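Long-range contact in uncharacterized protein Atu1656 (Agrobacterium tumefaciens, PDB 2OJH), which is of unknown function but adopts a six-bladed beta-propeller fold and belongs to the TolB family: residues Asp176-Tyr188 with Trp220-Val232. Numbering follows the deposited sequence.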
# COMPACT_ATOMS: atom_id res chain seq x y z
N ASP A 176 8.99 2.61 -6.86
CA ASP A 176 7.58 2.75 -6.49
C ASP A 176 7.28 2.00 -5.20
O ASP A 176 8.13 1.26 -4.68
CB ASP A 176 6.73 2.21 -7.63
CG ASP A 176 5.33 2.79 -7.66
OD1 ASP A 176 4.83 3.33 -6.65
OD2 ASP A 176 4.71 2.70 -8.74
N GLY A 177 6.07 2.22 -4.67
CA GLY A 177 5.56 1.45 -3.53
C GLY A 177 6.41 1.34 -2.28
O GLY A 177 6.69 0.21 -1.83
N PRO A 178 6.79 2.49 -1.67
CA PRO A 178 7.59 2.48 -0.44
C PRO A 178 6.79 2.21 0.82
O PRO A 178 5.68 2.77 1.00
CB PRO A 178 8.17 3.90 -0.38
CG PRO A 178 7.23 4.74 -1.16
CD PRO A 178 6.54 3.87 -2.15
N ASP A 179 7.35 1.43 1.74
CA ASP A 179 6.67 1.19 3.03
C ASP A 179 7.77 0.93 4.07
O ASP A 179 8.77 0.31 3.76
CB ASP A 179 5.72 -0.01 2.86
CG ASP A 179 4.74 -0.19 4.01
OD1 ASP A 179 4.74 0.63 4.95
OD2 ASP A 179 3.94 -1.16 3.95
N TYR A 180 7.61 1.44 5.28
CA TYR A 180 8.65 1.32 6.30
C TYR A 180 8.77 -0.06 6.94
O TYR A 180 7.76 -0.75 7.13
CB TYR A 180 8.38 2.28 7.44
CG TYR A 180 8.50 3.74 7.10
CD1 TYR A 180 7.46 4.42 6.46
CD2 TYR A 180 9.66 4.45 7.41
CE1 TYR A 180 7.57 5.79 6.17
CE2 TYR A 180 9.78 5.79 7.12
CZ TYR A 180 8.73 6.46 6.50
OH TYR A 180 8.87 7.82 6.24
N SER A 181 9.98 -0.44 7.32
CA SER A 181 10.15 -1.53 8.28
C SER A 181 9.70 -1.01 9.66
O SER A 181 9.81 0.20 9.91
CB SER A 181 11.60 -2.00 8.33
OG SER A 181 12.47 -0.95 8.73
N PRO A 182 9.20 -1.90 10.55
CA PRO A 182 8.70 -1.43 11.86
C PRO A 182 9.78 -0.86 12.80
O PRO A 182 9.45 -0.12 13.72
CB PRO A 182 8.06 -2.68 12.48
CG PRO A 182 8.66 -3.83 11.76
CD PRO A 182 9.04 -3.36 10.39
N ASP A 183 11.05 -1.19 12.56
CA ASP A 183 12.12 -0.59 13.37
C ASP A 183 12.46 0.82 12.88
O ASP A 183 13.21 1.56 13.53
CB ASP A 183 13.36 -1.48 13.40
CG ASP A 183 14.10 -1.55 12.07
OD1 ASP A 183 13.78 -0.81 11.10
OD2 ASP A 183 15.05 -2.37 12.02
N GLY A 184 11.90 1.18 11.74
CA GLY A 184 12.02 2.52 11.20
C GLY A 184 13.38 2.82 10.59
O GLY A 184 13.68 3.97 10.33
N ARG A 185 14.18 1.79 10.36
CA ARG A 185 15.51 1.97 9.78
C ARG A 185 15.49 1.90 8.25
O ARG A 185 16.37 2.46 7.57
CB ARG A 185 16.49 0.93 10.34
CG ARG A 185 16.81 1.08 11.86
CD ARG A 185 18.14 0.40 12.28
NE ARG A 185 18.48 -0.81 11.50
CZ ARG A 185 19.54 -0.92 10.68
NH1 ARG A 185 19.76 -2.05 10.02
NH2 ARG A 185 20.38 0.10 10.51
N TRP A 186 14.49 1.21 7.71
CA TRP A 186 14.42 0.95 6.27
C TRP A 186 13.07 1.31 5.67
O TRP A 186 12.03 1.25 6.34
CB TRP A 186 14.67 -0.53 5.98
CG TRP A 186 16.03 -1.04 6.35
CD1 TRP A 186 16.38 -1.67 7.51
CD2 TRP A 186 17.22 -0.98 5.54
NE1 TRP A 186 17.72 -2.00 7.48
CE2 TRP A 186 18.26 -1.59 6.29
CE3 TRP A 186 17.51 -0.48 4.27
CZ2 TRP A 186 19.56 -1.71 5.79
CZ3 TRP A 186 18.81 -0.59 3.78
CH2 TRP A 186 19.81 -1.21 4.54
N ILE A 187 13.10 1.63 4.37
CA ILE A 187 11.88 1.73 3.57
C ILE A 187 12.05 0.68 2.45
O ILE A 187 13.04 0.72 1.74
CB ILE A 187 11.72 3.14 2.97
CG1 ILE A 187 11.32 4.15 4.08
CG2 ILE A 187 10.69 3.14 1.81
CD1 ILE A 187 11.64 5.59 3.73
N TYR A 188 11.11 -0.26 2.34
CA TYR A 188 11.12 -1.27 1.27
C TYR A 188 10.29 -0.70 0.12
O TYR A 188 9.30 0.04 0.34
CB TYR A 188 10.49 -2.59 1.75
CG TYR A 188 11.37 -3.42 2.68
CD1 TYR A 188 11.71 -2.97 3.97
CD2 TYR A 188 11.90 -4.65 2.26
CE1 TYR A 188 12.56 -3.75 4.80
CE2 TYR A 188 12.72 -5.42 3.08
CZ TYR A 188 13.04 -4.97 4.34
OH TYR A 188 13.85 -5.74 5.12
N TRP A 220 5.89 -6.52 -6.50
CA TRP A 220 5.22 -5.24 -6.35
C TRP A 220 4.62 -5.15 -4.94
O TRP A 220 4.38 -6.17 -4.28
CB TRP A 220 4.09 -5.16 -7.38
CG TRP A 220 4.52 -4.69 -8.78
CD1 TRP A 220 4.98 -5.45 -9.83
CD2 TRP A 220 4.49 -3.35 -9.24
NE1 TRP A 220 5.25 -4.63 -10.93
CE2 TRP A 220 4.96 -3.33 -10.56
CE3 TRP A 220 4.13 -2.12 -8.62
CZ2 TRP A 220 5.08 -2.14 -11.29
CZ3 TRP A 220 4.25 -0.96 -9.35
CH2 TRP A 220 4.70 -0.97 -10.67
N PHE A 221 4.36 -3.95 -4.48
CA PHE A 221 3.63 -3.77 -3.24
C PHE A 221 4.25 -4.43 -1.98
O PHE A 221 3.54 -5.13 -1.25
CB PHE A 221 2.16 -4.26 -3.38
CG PHE A 221 1.55 -4.01 -4.73
CD1 PHE A 221 1.39 -2.70 -5.23
CD2 PHE A 221 1.12 -5.09 -5.50
CE1 PHE A 221 0.85 -2.48 -6.52
CE2 PHE A 221 0.56 -4.89 -6.79
CZ PHE A 221 0.42 -3.58 -7.30
N PRO A 222 5.55 -4.18 -1.70
CA PRO A 222 6.09 -4.72 -0.42
C PRO A 222 5.50 -4.07 0.83
O PRO A 222 5.43 -2.81 0.94
CB PRO A 222 7.61 -4.48 -0.56
CG PRO A 222 7.72 -3.27 -1.48
CD PRO A 222 6.60 -3.49 -2.49
N HIS A 223 5.00 -4.91 1.75
CA HIS A 223 4.60 -4.47 3.06
C HIS A 223 5.28 -5.29 4.16
O HIS A 223 4.96 -6.45 4.35
CB HIS A 223 3.06 -4.49 3.19
CG HIS A 223 2.37 -3.76 2.08
ND1 HIS A 223 2.49 -2.40 1.91
CD2 HIS A 223 1.58 -4.20 1.07
CE1 HIS A 223 1.78 -2.02 0.86
NE2 HIS A 223 1.20 -3.09 0.34
N PRO A 224 6.28 -4.69 4.83
CA PRO A 224 6.83 -5.27 6.04
C PRO A 224 5.79 -5.41 7.17
O PRO A 224 5.03 -4.47 7.46
CB PRO A 224 7.94 -4.29 6.43
CG PRO A 224 8.27 -3.53 5.21
CD PRO A 224 6.98 -3.46 4.42
N SER A 225 5.76 -6.59 7.78
CA SER A 225 4.86 -6.86 8.91
C SER A 225 5.26 -6.02 10.12
O SER A 225 6.46 -5.85 10.39
CB SER A 225 4.94 -8.35 9.26
OG SER A 225 4.31 -8.64 10.49
N PRO A 226 4.28 -5.49 10.88
CA PRO A 226 4.64 -4.79 12.12
C PRO A 226 5.42 -5.64 13.14
O PRO A 226 6.03 -5.10 14.08
CB PRO A 226 3.30 -4.36 12.71
CG PRO A 226 2.25 -4.98 11.90
CD PRO A 226 2.82 -5.49 10.63
N SER A 227 5.43 -6.96 12.94
CA SER A 227 6.09 -7.84 13.88
C SER A 227 7.57 -8.01 13.53
O SER A 227 8.33 -8.63 14.30
CB SER A 227 5.35 -9.17 13.97
OG SER A 227 4.07 -8.96 14.55
N GLY A 228 7.96 -7.48 12.38
CA GLY A 228 9.36 -7.36 12.00
C GLY A 228 10.05 -8.60 11.51
O GLY A 228 11.29 -8.63 11.45
N ASP A 229 9.29 -9.61 11.11
CA ASP A 229 9.91 -10.85 10.63
C ASP A 229 9.66 -11.15 9.14
O ASP A 229 10.37 -11.95 8.54
CB ASP A 229 9.52 -12.08 11.49
CG ASP A 229 8.00 -12.35 11.53
OD1 ASP A 229 7.21 -11.39 11.45
OD2 ASP A 229 7.61 -13.53 11.65
N LYS A 230 8.63 -10.52 8.57
CA LYS A 230 8.13 -10.92 7.25
C LYS A 230 7.74 -9.73 6.40
O LYS A 230 7.35 -8.66 6.91
CB LYS A 230 6.89 -11.84 7.39
CG LYS A 230 7.10 -13.23 8.03
CD LYS A 230 7.96 -14.12 7.14
CE LYS A 230 8.09 -15.53 7.73
NZ LYS A 230 9.15 -16.36 7.07
N VAL A 231 7.83 -9.94 5.10
CA VAL A 231 7.33 -9.00 4.09
C VAL A 231 6.38 -9.77 3.17
O VAL A 231 6.77 -10.83 2.61
CB VAL A 231 8.53 -8.44 3.24
CG1 VAL A 231 8.02 -7.61 2.05
CG2 VAL A 231 9.50 -7.63 4.14
N VAL A 232 5.19 -9.22 2.95
CA VAL A 232 4.22 -9.76 1.98
C VAL A 232 4.29 -8.88 0.71
O VAL A 232 4.56 -7.68 0.79
CB VAL A 232 2.76 -9.82 2.59
CG1 VAL A 232 2.21 -8.44 2.81
CG2 VAL A 232 1.81 -10.64 1.72
O HOH W 1 4.41 -0.76 -0.57
O HOH W 2 3.23 -2.63 6.10
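Asp-179 OD2 is gripped from two directions: His-223 ND1 donates to it at 2.8 Å with a nearly straight N-H (160°), and a water donates both to OD2 (2.7 Å) and to Pro-224 O. OD2 lies in the plane of the imidazole, whereas the carboxylate as a whole is turned 71° from that plane, and ND1 comes to the anti side of OD2, somewhat out of the carboxylate plane. A chi1 of -168°, which sets CG opposite the backbone N, sends the acid across to the next blade, and CB rests on Pro-222 O. The other ring nitrogen, NE2, bonds Met-274 O, so that both imidazole nitrogens are tied and the ring's rotation is fixed. A second water lies within hydrogen-bonding distance of Gly-177 O and Pro-222 O. These residues lie on the innermost strands of two successive beta-propeller blades, 176-180 and 220-224, whose axes run parallel and come within 6.4 Å of each other, joined by side chains and water. Between the blades, Tyr-188 places CD1 3.7 Å from Pro-224 CG, and Val-231 CG2 sits over one face of its ring; the Tyr-188 hydroxyl bonds Met-256 O and Arg-201 NH2. At the turns, Pro-182 CG presses on Ser-225 O (3.3 Å) and Gly-228 CA.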